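Local coordinates for protein lipase, class 3 (Penicillium roqueforti FM164, PDB 6L7N) that probably hydrolyses the ester bonds of glycerides, as a fungal class 3 lipase of the alpha/beta-hydrolase fold, at residues Y86-W91 and G145-A150; Y171-P176 and K262-K267; V203-L208 and L255-A260; D239-I242 and N247-T250. All blocks are in the same frame, centred on the assembly; numbering follows the deposited sequence.

Contact 1. Residues Y86-W91 and G145-A150; sequences YSVRNW and GHSLGA
L148 lies beneath the indole of W91, and V88 leans against S147, at what fits a nucleophile elbow, the sharp strand-turn-helix of alpha/beta-hydrolases. The G145-H146-S147-L148-G149 sequence matches GxSxG, and S147 has the strained backbone with positive phi (63°) expected at the apex. L148, the first residue of the following helix, carries the larger share of the contact. Its CD2 sits over one face of the indole, 3.9 Å from the centroid of the six-membered ring of W91 and 12° off the normal, a nearly perpendicular CH-pi approach, while CD1 reaches the CG and CD1 corner of the same ring system. With CG of W91 trans to its own N (chi1 -177°), the ring hangs from the short helix 88-94 and turns a broad side to the leucine. An alanine at W91 would remove this indole face and is likely to leave the L148 CD2 methyl without its aromatic partner. F97 meets the indole at an angle, and P176 also packs on it. S147 OG, swung opposite its backbone N, is hydrogen-bonded to H261 NE2, consistent with a Ser-His-Asp triad. Across this contact S147 OG has carbon neighbours: V88 CG1 at 3.8 Å and V88 CG2 at 3.5 Å.

Contact 2. Residues Y171-P176 and K262-K267; sequences YAYASP and KWYFMK
A174 pushes its single methyl against the ring of Y264: CB is 3.7 Å from the ring centroid and 29° off the normal, a CH-pi contact displaced toward the rim. The hydroxyl end lies nearest, with A174 CB 3.2 Å from Y264 CZ, so the packing is tight where the hydroxyl-bearing carbon meets the methyl. Beside it, Y173 CB approaches Y264 CD2 at 4.2 Å. Farther along, Y173 and F265 cross at about a right angle, meeting edge against edge through Y173 CE2 and F265 CE2, 3.8 Å apart. The left-handed backbone of A174 (phi 64°), directly after strand 169-173, turns its methyl toward the tyrosine. In the next shell, Y264 OH is hydrogen-bonded to D201 OD2, which fixes the far end of the ring, and Y173 OH is bonded to F12 O while its ring stacks on F196. A leucine in place of Y264 would probably leave D201 without this hydroxyl partner and the A174 methyl without an aromatic face. Since D201, H261 and S147 have the geometry of a Ser-His-Asp charge relay, Y264 is a second-shell neighbour of the probable acid, within the alpha/beta-hydrolase pattern of loops gathered at the C-terminal ends of parallel strands.

Contact 3. Residues V203-L208 and L255-A260; sequences VPKLPL and LEDFEA
Two torsions bring V203 and F258 together: V203 has CG1 anti to its N (chi1 174°), which leaves CG2 anti to the carbonyl carbon, and the F258 side chain is extended away from its own N (chi1 -167°), carrying the ring toward the valine. V203 CG2 then comes to 4.0 Å from F258 CE1, in an oblique approach that is a single touch of methyl on ring rather than an interlocked packing. V203 also packs on V88 and H261, and F258 on R89, so the pair joins the two loops just beside the putative triad. The other half of the contact is polar and longer. K205 stretches almost fully, its later torsions all near 180°, and directs NZ toward D257. NZ stops 4.4 Å from D257 OD2, beyond a salt bridge. A water spans the interval: it accepts from K205 NZ at 2.9 Å and probably donates to D257 OD2, 2.7 Å away. The ammonium has protein partners too, the carbonyl oxygen of G251 and OG1 of T250, so three oxygens grip it. D257 OD1, for its part, lies close to D200 OD2, and the lysine nearby would be expected to offset some of the repulsion between those carboxylates. The chemistry therefore points to an indirect electrostatic tie: charge attracts across the loops, probably relayed by the water, leaving direct contact to one methyl and one aromatic carbon.

Contact 4. Residues D239-I242 and N247-T250; sequences DGDI and NTGT
T248 faces I242 and D241 across a narrow surface interface, and the closer part is carbon against oxygen: T248 CG2 lies 3.9 Å from I242 O. The threonine turns this methyl opposite its own N (chi1 -70° for OG1), which sets it against the loop carbonyl. I242 starts its side chain away from T248, on the partly exposed side, and meets it through its backbone. The polar half is slacker. T248 OG1 and D241 OD1 stand 4.1 Å apart, too far for a bond, with the two side chains crossing at about a right angle. Their polar ends look elsewhere: D241 OD2 forms a salt bridge with R177 NE and accepts from H215 N, and T248 OG1 takes a weak bond from R177 NH2, so R177 is a shared partner of both. Within 247-250, N247 O receives two donors, T250 N at 3.0 Å and T250 OG1 at 2.6 Å, the hydroxyl approaching in the carbonyl plane. Helix 246-249 follows the loop that leaves strand 235-238 at one edge of the sheet, and from it N247 bonds through ND2 to T199 O and D201 O and packs on W221 of strand 219-222.

Contacts 1, 2 and 3 lie at the probable catalytic triad: contact 1 holds S147, the likely nucleophile, while contacts 2 and 3 both touch H261 and D201. Contact 2 is locked to contact 1 through neighbouring strands 140-146 and 169-173, with S147 N 2.8 Å from Y173 O and G145 O 2.9 Å from Y173 N. Contact 3 packs on both: V203 CG2 lies 3.6 Å from V88 CG1, and P176 CB is 3.2 Å from L206 O. Contact 4 is more remote, its centre about 20 Å from that of contact 1, yet K205 CE comes to 3.4 Å from N247 O and joins it to contact 3. In sequence, contact 4 nests inside contact 3, and contact 3 inside contact 2.

Contact 1. Residues Y86-W91 and G145-A150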
loop_
_atom_site.group_PDB
_atom_site.type_symbol
_atom_site.label_atom_id
_atom_site.label_comp_id
_atom_site.label_asym_id
_atom_site.label_seq_id
_atom_site.Cartn_x
_atom_site.Cartn_y
_atom_site.Cartn_z
ATOM N N TYR A 86 0.067 6.941 11.445
ATOM C CA TYR A 86 0.991 6.052 12.137
ATOM C C TYR A 86 0.505 5.676 13.537
ATOM O O TYR A 86 1.235 5.010 14.275
ATOM C CB TYR A 86 2.397 6.661 12.200
ATOM C CG TYR A 86 2.482 8.125 12.575
ATOM C CD1 TYR A 86 2.405 8.526 13.903
ATOM C CD2 TYR A 86 2.675 9.105 11.601
ATOM C CE1 TYR A 86 2.487 9.859 14.255
ATOM C CE2 TYR A 86 2.762 10.446 11.945
ATOM C CZ TYR A 86 2.666 10.814 13.275
ATOM O OH TYR A 86 2.756 12.139 13.640
ATOM N N SER A 87 -0.716 6.058 13.907
ATOM C CA SER A 87 -1.337 5.560 15.132
ATOM C C SER A 87 -2.002 4.208 14.869
ATOM O O SER A 87 -3.223 4.062 14.945
ATOM C CB SER A 87 -2.350 6.568 15.660
ATOM O OG SER A 87 -1.711 7.788 15.971
ATOM N N VAL A 88 -1.177 3.211 14.545
ATOM C CA VAL A 88 -1.709 1.928 14.072
ATOM C C VAL A 88 -2.058 0.997 15.231
ATOM O O VAL A 88 -3.078 0.301 15.187
ATOM C CB VAL A 88 -0.722 1.265 13.085
ATOM C CG1 VAL A 88 -1.344 -0.001 12.449
ATOM C CG2 VAL A 88 -0.328 2.252 11.999
ATOM N N ARG A 89 -1.230 0.948 16.277
ATOM C CA ARG A 89 -1.573 0.106 17.423
ATOM C C ARG A 89 -2.954 0.456 17.972
ATOM O O ARG A 89 -3.748 -0.438 18.309
ATOM C CB ARG A 89 -0.513 0.232 18.522
ATOM C CG ARG A 89 -0.784 -0.687 19.734
ATOM C CD ARG A 89 0.242 -0.483 20.852
ATOM N NE ARG A 89 1.600 -0.672 20.357
ATOM C CZ ARG A 89 2.245 -1.835 20.359
ATOM N NH1 ARG A 89 3.473 -1.904 19.881
ATOM N NH2 ARG A 89 1.667 -2.927 20.845
ATOM N N ASN A 90 -3.269 1.751 18.064
ATOM C CA ASN A 90 -4.581 2.135 18.582
ATOM C C ASN A 90 -5.690 1.715 17.638
ATOM O O ASN A 90 -6.800 1.407 18.085
ATOM C CB ASN A 90 -4.643 3.640 18.827
ATOM C CG ASN A 90 -3.796 4.051 19.996
ATOM O OD1 ASN A 90 -2.976 3.265 20.470
ATOM N ND2 ASN A 90 -3.970 5.278 20.463
ATOM N N TRP A 91 -5.396 1.692 16.337
ATOM C CA TRP A 91 -6.347 1.216 15.343
ATOM C C TRP A 91 -6.641 -0.266 15.543
ATOM O O TRP A 91 -7.803 -0.679 15.583
ATOM C CB TRP A 91 -5.775 1.514 13.941
ATOM C CG TRP A 91 -6.637 1.162 12.772
ATOM C CD1 TRP A 91 -7.558 1.960 12.154
ATOM C CD2 TRP A 91 -6.631 -0.075 12.063
ATOM N NE1 TRP A 91 -8.144 1.280 11.102
ATOM C CE2 TRP A 91 -7.588 0.030 11.024
ATOM C CE3 TRP A 91 -5.903 -1.263 12.198
ATOM C CZ2 TRP A 91 -7.847 -1.017 10.137
ATOM C CZ3 TRP A 91 -6.153 -2.302 11.310
ATOM C CH2 TRP A 91 -7.114 -2.168 10.288
ATOM N N GLY A 145 1.836 1.560 -0.943
ATOM C CA GLY A 145 1.826 2.031 0.434
ATOM C C GLY A 145 2.027 0.867 1.372
ATOM O O GLY A 145 2.029 -0.294 0.959
ATOM N N HIS A 146 2.186 1.204 2.651
ATOM C CA HIS A 146 2.358 0.225 3.711
ATOM C C HIS A 146 1.358 0.547 4.811
ATOM O O HIS A 146 0.994 1.709 5.007
ATOM C CB HIS A 146 3.810 0.251 4.255
ATOM C CG HIS A 146 4.013 -0.529 5.521
ATOM N ND1 HIS A 146 4.089 0.078 6.759
ATOM C CD2 HIS A 146 4.195 -1.855 5.739
ATOM C CE1 HIS A 146 4.294 -0.844 7.689
ATOM N NE2 HIS A 146 4.366 -2.025 7.096
ATOM N N SER A 147 0.907 -0.485 5.514
ATOM C CA SER A 147 0.059 -0.292 6.703
ATOM C C SER A 147 -1.243 0.386 6.264
ATOM O O SER A 147 -1.771 0.060 5.194
ATOM C CB SER A 147 0.838 0.463 7.762
ATOM O OG SER A 147 0.139 0.484 8.989
ATOM N N LEU A 148 -1.804 1.300 7.072
ATOM C CA LEU A 148 -3.032 1.983 6.671
ATOM C C LEU A 148 -2.855 2.716 5.348
ATOM O O LEU A 148 -3.804 2.812 4.561
ATOM C CB LEU A 148 -3.492 2.952 7.766
ATOM C CG LEU A 148 -3.583 2.326 9.160
ATOM C CD1 LEU A 148 -4.230 3.286 10.175
ATOM C CD2 LEU A 148 -4.328 1.017 9.083
ATOM N N GLY A 149 -1.643 3.210 5.064
ATOM C CA GLY A 149 -1.402 3.797 3.754
ATOM C C GLY A 149 -1.650 2.818 2.622
ATOM O O GLY A 149 -2.155 3.191 1.557
ATOM N N ALA A 150 -1.300 1.549 2.835
ATOM C CA ALA A 150 -1.596 0.539 1.827
ATOM C C ALA A 150 -3.100 0.427 1.588
ATOM O O ALA A 150 -3.547 0.253 0.445
ATOM C CB ALA A 150 -1.003 -0.804 2.244
#

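Contact 2. Residues Y171-P176 and K262-K267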
loop_
_atom_site.group_PDB
_atom_site.type_symbol
_atom_site.label_atom_id
_atom_site.label_comp_id
_atom_site.label_asym_id
_atom_site.label_seq_id
_atom_site.Cartn_x
_atom_site.Cartn_y
_atom_site.Cartn_z
ATOM N N TYR A 171 0.962 -2.008 -5.126
ATOM C CA TYR A 171 1.839 -2.700 -4.176
ATOM C C TYR A 171 1.396 -2.277 -2.784
ATOM O O TYR A 171 1.665 -1.149 -2.347
ATOM C CB TYR A 171 3.310 -2.375 -4.423
ATOM C CG TYR A 171 3.824 -3.018 -5.683
ATOM C CD1 TYR A 171 3.706 -2.376 -6.908
ATOM C CD2 TYR A 171 4.425 -4.267 -5.647
ATOM C CE1 TYR A 171 4.166 -2.965 -8.058
ATOM C CE2 TYR A 171 4.899 -4.857 -6.796
ATOM C CZ TYR A 171 4.759 -4.203 -7.997
ATOM O OH TYR A 171 5.222 -4.791 -9.157
ATOM N N ALA A 172 0.688 -3.185 -2.105
ATOM C CA ALA A 172 0.017 -2.882 -0.848
ATOM C C ALA A 172 0.659 -3.747 0.230
ATOM O O ALA A 172 0.324 -4.928 0.367
ATOM C CB ALA A 172 -1.488 -3.126 -0.965
ATOM N N TYR A 173 1.604 -3.179 0.975
ATOM C CA TYR A 173 2.322 -3.937 1.989
ATOM C C TYR A 173 1.587 -3.818 3.316
ATOM O O TYR A 173 1.311 -2.707 3.778
ATOM C CB TYR A 173 3.760 -3.429 2.119
ATOM C CG TYR A 173 4.543 -3.572 0.828
ATOM C CD1 TYR A 173 4.448 -2.619 -0.171
ATOM C CD2 TYR A 173 5.350 -4.680 0.612
ATOM C CE1 TYR A 173 5.162 -2.764 -1.380
ATOM C CE2 TYR A 173 6.065 -4.834 -0.570
ATOM C CZ TYR A 173 5.965 -3.876 -1.563
ATOM O OH TYR A 173 6.680 -4.036 -2.751
ATOM N N ALA A 174 1.262 -4.966 3.917
ATOM C CA ALA A 174 0.665 -5.025 5.247
ATOM C C ALA A 174 -0.710 -4.366 5.289
ATOM O O ALA A 174 -1.090 -3.764 6.296
ATOM C CB ALA A 174 1.585 -4.394 6.297
ATOM N N SER A 175 -1.461 -4.475 4.204
ATOM C CA SER A 175 -2.716 -3.743 4.083
ATOM C C SER A 175 -3.813 -4.384 4.933
ATOM O O SER A 175 -3.939 -5.607 4.956
ATOM C CB SER A 175 -3.186 -3.718 2.627
ATOM O OG SER A 175 -4.484 -3.138 2.541
ATOM N N PRO A 176 -4.643 -3.574 5.594
ATOM C CA PRO A 176 -5.926 -4.074 6.109
ATOM C C PRO A 176 -6.812 -4.514 4.952
ATOM O O PRO A 176 -6.544 -4.221 3.787
ATOM C CB PRO A 176 -6.530 -2.861 6.827
ATOM C CG PRO A 176 -5.415 -1.839 6.942
ATOM C CD PRO A 176 -4.460 -2.128 5.824
ATOM N N LYS A 262 6.066 -4.219 11.183
ATOM C CA LYS A 262 7.013 -3.230 10.693
ATOM C C LYS A 262 8.029 -3.806 9.721
ATOM O O LYS A 262 8.706 -3.037 9.027
ATOM C CB LYS A 262 7.705 -2.549 11.882
ATOM C CG LYS A 262 6.663 -1.953 12.843
ATOM C CD LYS A 262 7.041 -0.554 13.237
ATOM C CE LYS A 262 6.535 -0.127 14.603
ATOM N NZ LYS A 262 7.272 1.091 15.086
ATOM N N TRP A 263 8.113 -5.126 9.615
ATOM C CA TRP A 263 9.196 -5.811 8.917
ATOM C C TRP A 263 8.660 -6.443 7.631
ATOM O O TRP A 263 8.238 -7.599 7.608
ATOM C CB TRP A 263 9.834 -6.841 9.851
ATOM C CG TRP A 263 10.581 -6.165 10.969
ATOM C CD1 TRP A 263 10.167 -5.999 12.269
ATOM C CD2 TRP A 263 11.855 -5.516 10.867
ATOM N NE1 TRP A 263 11.122 -5.310 12.980
ATOM C CE2 TRP A 263 12.167 -5.006 12.144
ATOM C CE3 TRP A 263 12.767 -5.332 9.821
ATOM C CZ2 TRP A 263 13.355 -4.318 12.402
ATOM C CZ3 TRP A 263 13.948 -4.652 10.081
ATOM C CH2 TRP A 263 14.230 -4.153 11.360
ATOM N N TYR A 264 8.683 -5.664 6.554
ATOM C CA TYR A 264 8.262 -6.109 5.227
ATOM C C TYR A 264 9.442 -5.824 4.310
ATOM O O TYR A 264 9.498 -4.753 3.701
ATOM C CB TYR A 264 6.985 -5.395 4.770
ATOM C CG TYR A 264 5.708 -5.991 5.371
ATOM C CD1 TYR A 264 5.431 -5.869 6.727
ATOM C CD2 TYR A 264 4.797 -6.668 4.574
ATOM C CE1 TYR A 264 4.282 -6.407 7.280
ATOM C CE2 TYR A 264 3.646 -7.211 5.112
ATOM C CZ TYR A 264 3.395 -7.087 6.463
ATOM O OH TYR A 264 2.241 -7.630 6.989
ATOM N N PHE A 265 10.372 -6.784 4.247
ATOM C CA PHE A 265 11.660 -6.705 3.555
ATOM C C PHE A 265 12.618 -5.765 4.285
ATOM O O PHE A 265 13.751 -6.152 4.593
ATOM C CB PHE A 265 11.483 -6.292 2.088
ATOM C CG PHE A 265 10.582 -7.206 1.313
ATOM C CD1 PHE A 265 11.009 -8.470 0.951
ATOM C CD2 PHE A 265 9.299 -6.813 0.971
ATOM C CE1 PHE A 265 10.182 -9.327 0.239
ATOM C CE2 PHE A 265 8.453 -7.662 0.277
ATOM C CZ PHE A 265 8.894 -8.921 -0.098
ATOM N N MET A 266 12.194 -4.534 4.550
ATOM C CA MET A 266 12.955 -3.582 5.353
ATOM C C MET A 266 12.124 -3.142 6.547
ATOM O O MET A 266 10.968 -3.541 6.712
ATOM C CB MET A 266 13.376 -2.350 4.539
ATOM C CG MET A 266 14.306 -2.648 3.375
ATOM S SD MET A 266 13.447 -3.568 2.091
ATOM C CE MET A 266 14.490 -3.292 0.671
ATOM N N LYS A 267 12.735 -2.311 7.393
ATOM C CA LYS A 267 11.983 -1.597 8.417
ATOM C C LYS A 267 11.219 -0.482 7.726
ATOM O O LYS A 267 11.737 0.632 7.588
ATOM C CB LYS A 267 12.918 -1.039 9.487
ATOM C CG LYS A 267 12.252 -0.783 10.808
ATOM C CD LYS A 267 13.307 -0.544 11.874
ATOM C CE LYS A 267 12.999 0.717 12.631
ATOM N NZ LYS A 267 11.528 0.909 12.733
#

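Contact 3. Residues V203-L208 and L255-A260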
loop_
_atom_site.group_PDB
_atom_site.type_symbol
_atom_site.label_atom_id
_atom_site.label_comp_id
_atom_site.label_asym_id
_atom_site.label_seq_id
_atom_site.Cartn_x
_atom_site.Cartn_y
_atom_site.Cartn_z
ATOM N N VAL A 203 -2.361 -6.403 11.564
ATOM C CA VAL A 203 -3.035 -5.360 10.800
ATOM C C VAL A 203 -3.738 -5.932 9.568
ATOM O O VAL A 203 -4.898 -5.572 9.335
ATOM C CB VAL A 203 -2.059 -4.232 10.452
ATOM C CG1 VAL A 203 -2.718 -3.215 9.517
ATOM C CG2 VAL A 203 -1.598 -3.566 11.749
ATOM N N PRO A 204 -3.129 -6.820 8.771
ATOM C CA PRO A 204 -3.879 -7.420 7.651
ATOM C C PRO A 204 -5.023 -8.320 8.078
ATOM O O PRO A 204 -5.735 -8.837 7.210
ATOM C CB PRO A 204 -2.808 -8.231 6.902
ATOM C CG PRO A 204 -1.518 -7.553 7.247
ATOM C CD PRO A 204 -1.693 -7.131 8.670
ATOM N N LYS A 205 -5.196 -8.576 9.370
ATOM C CA LYS A 205 -6.303 -9.411 9.822
ATOM C C LYS A 205 -7.579 -8.615 10.048
ATOM O O LYS A 205 -8.631 -9.209 10.323
ATOM C CB LYS A 205 -5.910 -10.153 11.102
ATOM C CG LYS A 205 -4.673 -11.029 10.940
ATOM C CD LYS A 205 -4.270 -11.639 12.265
ATOM C CE LYS A 205 -3.074 -12.570 12.135
ATOM N NZ LYS A 205 -2.880 -13.339 13.423
ATOM N N LEU A 206 -7.521 -7.294 9.901
ATOM C CA LEU A 206 -8.628 -6.407 10.201
ATOM C C LEU A 206 -9.005 -5.569 8.982
ATOM O O LEU A 206 -8.151 -5.268 8.135
ATOM C CB LEU A 206 -8.287 -5.482 11.378
ATOM C CG LEU A 206 -8.255 -6.188 12.754
ATOM C CD1 LEU A 206 -7.505 -5.386 13.809
ATOM C CD2 LEU A 206 -9.663 -6.522 13.253
ATOM N N PRO A 207 -10.287 -5.215 8.837
ATOM C CA PRO A 207 -11.404 -5.771 9.628
ATOM C C PRO A 207 -11.580 -7.279 9.409
ATOM O O PRO A 207 -11.000 -7.813 8.493
ATOM C CB PRO A 207 -12.623 -5.003 9.118
ATOM C CG PRO A 207 -12.076 -3.746 8.547
ATOM C CD PRO A 207 -10.695 -4.049 8.033
ATOM N N LEU A 208 -12.350 -7.950 10.260
ATOM C CA LEU A 208 -12.419 -9.408 10.228
ATOM C C LEU A 208 -13.263 -9.911 9.071
ATOM O O LEU A 208 -14.197 -9.246 8.619
ATOM C CB LEU A 208 -13.013 -9.943 11.534
ATOM C CG LEU A 208 -12.282 -9.464 12.776
ATOM C CD1 LEU A 208 -13.089 -9.800 14.025
ATOM C CD2 LEU A 208 -10.889 -10.081 12.843
ATOM N N LEU A 255 -2.316 -7.886 19.588
ATOM C CA LEU A 255 -1.330 -6.810 19.716
ATOM C C LEU A 255 0.058 -7.345 20.054
ATOM O O LEU A 255 1.070 -6.708 19.725
ATOM C CB LEU A 255 -1.773 -5.818 20.793
ATOM C CG LEU A 255 -2.823 -4.747 20.501
ATOM C CD1 LEU A 255 -2.977 -3.859 21.722
ATOM C CD2 LEU A 255 -2.416 -3.916 19.301
ATOM N N GLU A 256 0.140 -8.503 20.722
ATOM C CA GLU A 256 1.454 -9.056 21.030
ATOM C C GLU A 256 2.222 -9.454 19.772
ATOM O O GLU A 256 3.447 -9.619 19.828
ATOM C CB GLU A 256 1.309 -10.250 21.974
ATOM C CG GLU A 256 0.511 -11.382 21.388
ATOM C CD GLU A 256 1.381 -12.566 21.009
ATOM O OE1 GLU A 256 0.825 -13.627 20.653
ATOM O OE2 GLU A 256 2.620 -12.434 21.073
ATOM N N ASP A 257 1.544 -9.579 18.634
ATOM C CA ASP A 257 2.205 -9.882 17.368
ATOM C C ASP A 257 2.619 -8.631 16.607
ATOM O O ASP A 257 3.135 -8.746 15.481
ATOM C CB ASP A 257 1.288 -10.725 16.470
ATOM C CG ASP A 257 1.067 -12.135 17.008
ATOM O OD1 ASP A 257 1.929 -12.639 17.744
ATOM O OD2 ASP A 257 0.031 -12.743 16.687
ATOM N N PHE A 258 2.433 -7.445 17.203
ATOM C CA PHE A 258 2.465 -6.205 16.429
ATOM C C PHE A 258 3.811 -5.946 15.764
ATOM O O PHE A 258 3.861 -5.283 14.718
ATOM C CB PHE A 258 2.078 -5.023 17.318
ATOM C CG PHE A 258 1.788 -3.752 16.549
ATOM C CD1 PHE A 258 0.679 -3.661 15.721
ATOM C CD2 PHE A 258 2.618 -2.649 16.666
ATOM C CE1 PHE A 258 0.413 -2.509 15.019
ATOM C CE2 PHE A 258 2.354 -1.485 15.970
ATOM C CZ PHE A 258 1.256 -1.416 15.141
ATOM N N GLU A 259 4.914 -6.437 16.344
ATOM C CA GLU A 259 6.220 -6.172 15.735
ATOM C C GLU A 259 6.283 -6.675 14.303
ATOM O O GLU A 259 6.948 -6.058 13.459
ATOM C CB GLU A 259 7.345 -6.799 16.556
ATOM C CG GLU A 259 7.192 -6.634 18.054
ATOM C CD GLU A 259 6.789 -7.934 18.746
ATOM O OE1 GLU A 259 7.588 -8.417 19.591
ATOM O OE2 GLU A 259 5.686 -8.468 18.436
ATOM N N ALA A 260 5.557 -7.759 13.991
ATOM C CA ALA A 260 5.620 -8.299 12.639
ATOM C C ALA A 260 5.126 -7.302 11.599
ATOM O O ALA A 260 5.380 -7.492 10.405
ATOM C CB ALA A 260 4.811 -9.596 12.557
HETATM O O HOH W 1 -1.740 -11.406 15.181
#

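Contact 4. Residues D239-I242 and N247-T250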
loop_
_atom_site.group_PDB
_atom_site.type_symbol
_atom_site.label_atom_id
_atom_site.label_comp_id
_atom_site.label_asym_id
_atom_site.label_seq_id
_atom_site.Cartn_x
_atom_site.Cartn_y
_atom_site.Cartn_z
ATOM N N ASP A 239 -4.192 -18.004 -2.799
ATOM C CA ASP A 239 -5.054 -17.574 -3.899
ATOM C C ASP A 239 -6.472 -17.191 -3.477
ATOM O O ASP A 239 -7.233 -16.699 -4.315
ATOM C CB ASP A 239 -5.103 -18.658 -4.982
ATOM C CG ASP A 239 -3.713 -19.046 -5.465
ATOM O OD1 ASP A 239 -2.802 -18.205 -5.345
ATOM O OD2 ASP A 239 -3.529 -20.175 -5.973
ATOM N N GLY A 240 -6.847 -17.373 -2.220
ATOM C CA GLY A 240 -8.164 -16.946 -1.772
ATOM C C GLY A 240 -8.106 -16.474 -0.338
ATOM O O GLY A 240 -7.312 -16.974 0.460
ATOM N N ASP A 241 -8.962 -15.502 -0.007
ATOM C CA ASP A 241 -8.999 -14.931 1.341
ATOM C C ASP A 241 -9.977 -15.760 2.165
ATOM O O ASP A 241 -11.172 -15.461 2.241
ATOM C CB ASP A 241 -9.398 -13.455 1.314
ATOM C CG ASP A 241 -9.405 -12.821 2.722
ATOM O OD1 ASP A 241 -8.783 -13.393 3.637
ATOM O OD2 ASP A 241 -10.015 -11.743 2.912
ATOM N N ILE A 242 -9.461 -16.811 2.797
ATOM C CA ILE A 242 -10.267 -17.696 3.628
ATOM C C ILE A 242 -9.694 -17.718 5.040
ATOM O O ILE A 242 -8.532 -17.383 5.272
ATOM C CB ILE A 242 -10.315 -19.116 3.048
ATOM C CG1 ILE A 242 -8.887 -19.596 2.853
ATOM C CG2 ILE A 242 -11.065 -19.118 1.723
ATOM C CD1 ILE A 242 -8.752 -20.744 1.933
ATOM N N ASN A 247 -1.754 -15.425 6.403
ATOM C CA ASN A 247 -1.685 -14.562 7.581
ATOM C C ASN A 247 -2.953 -14.676 8.417
ATOM O O ASN A 247 -2.887 -14.835 9.642
ATOM C CB ASN A 247 -1.417 -13.118 7.132
ATOM C CG ASN A 247 -1.671 -12.080 8.221
ATOM O OD1 ASN A 247 -2.698 -11.396 8.212
ATOM N ND2 ASN A 247 -0.728 -11.939 9.138
ATOM N N THR A 248 -4.120 -14.671 7.771
ATOM C CA THR A 248 -5.361 -14.824 8.527
ATOM C C THR A 248 -5.405 -16.170 9.231
ATOM O O THR A 248 -5.888 -16.269 10.366
ATOM C CB THR A 248 -6.571 -14.649 7.599
ATOM O OG1 THR A 248 -6.673 -13.277 7.201
ATOM C CG2 THR A 248 -7.874 -15.054 8.289
ATOM N N GLY A 249 -4.877 -17.214 8.586
ATOM C CA GLY A 249 -4.859 -18.528 9.203
ATOM C C GLY A 249 -4.025 -18.596 10.465
ATOM O O GLY A 249 -4.235 -19.494 11.287
ATOM N N THR A 250 -3.073 -17.669 10.640
ATOM C CA THR A 250 -2.316 -17.678 11.896
ATOM C C THR A 250 -3.150 -17.360 13.144
ATOM O O THR A 250 -2.628 -17.496 14.253
ATOM C CB THR A 250 -1.146 -16.700 11.834
ATOM O OG1 THR A 250 -1.643 -15.352 11.854
ATOM C CG2 THR A 250 -0.346 -16.938 10.572
#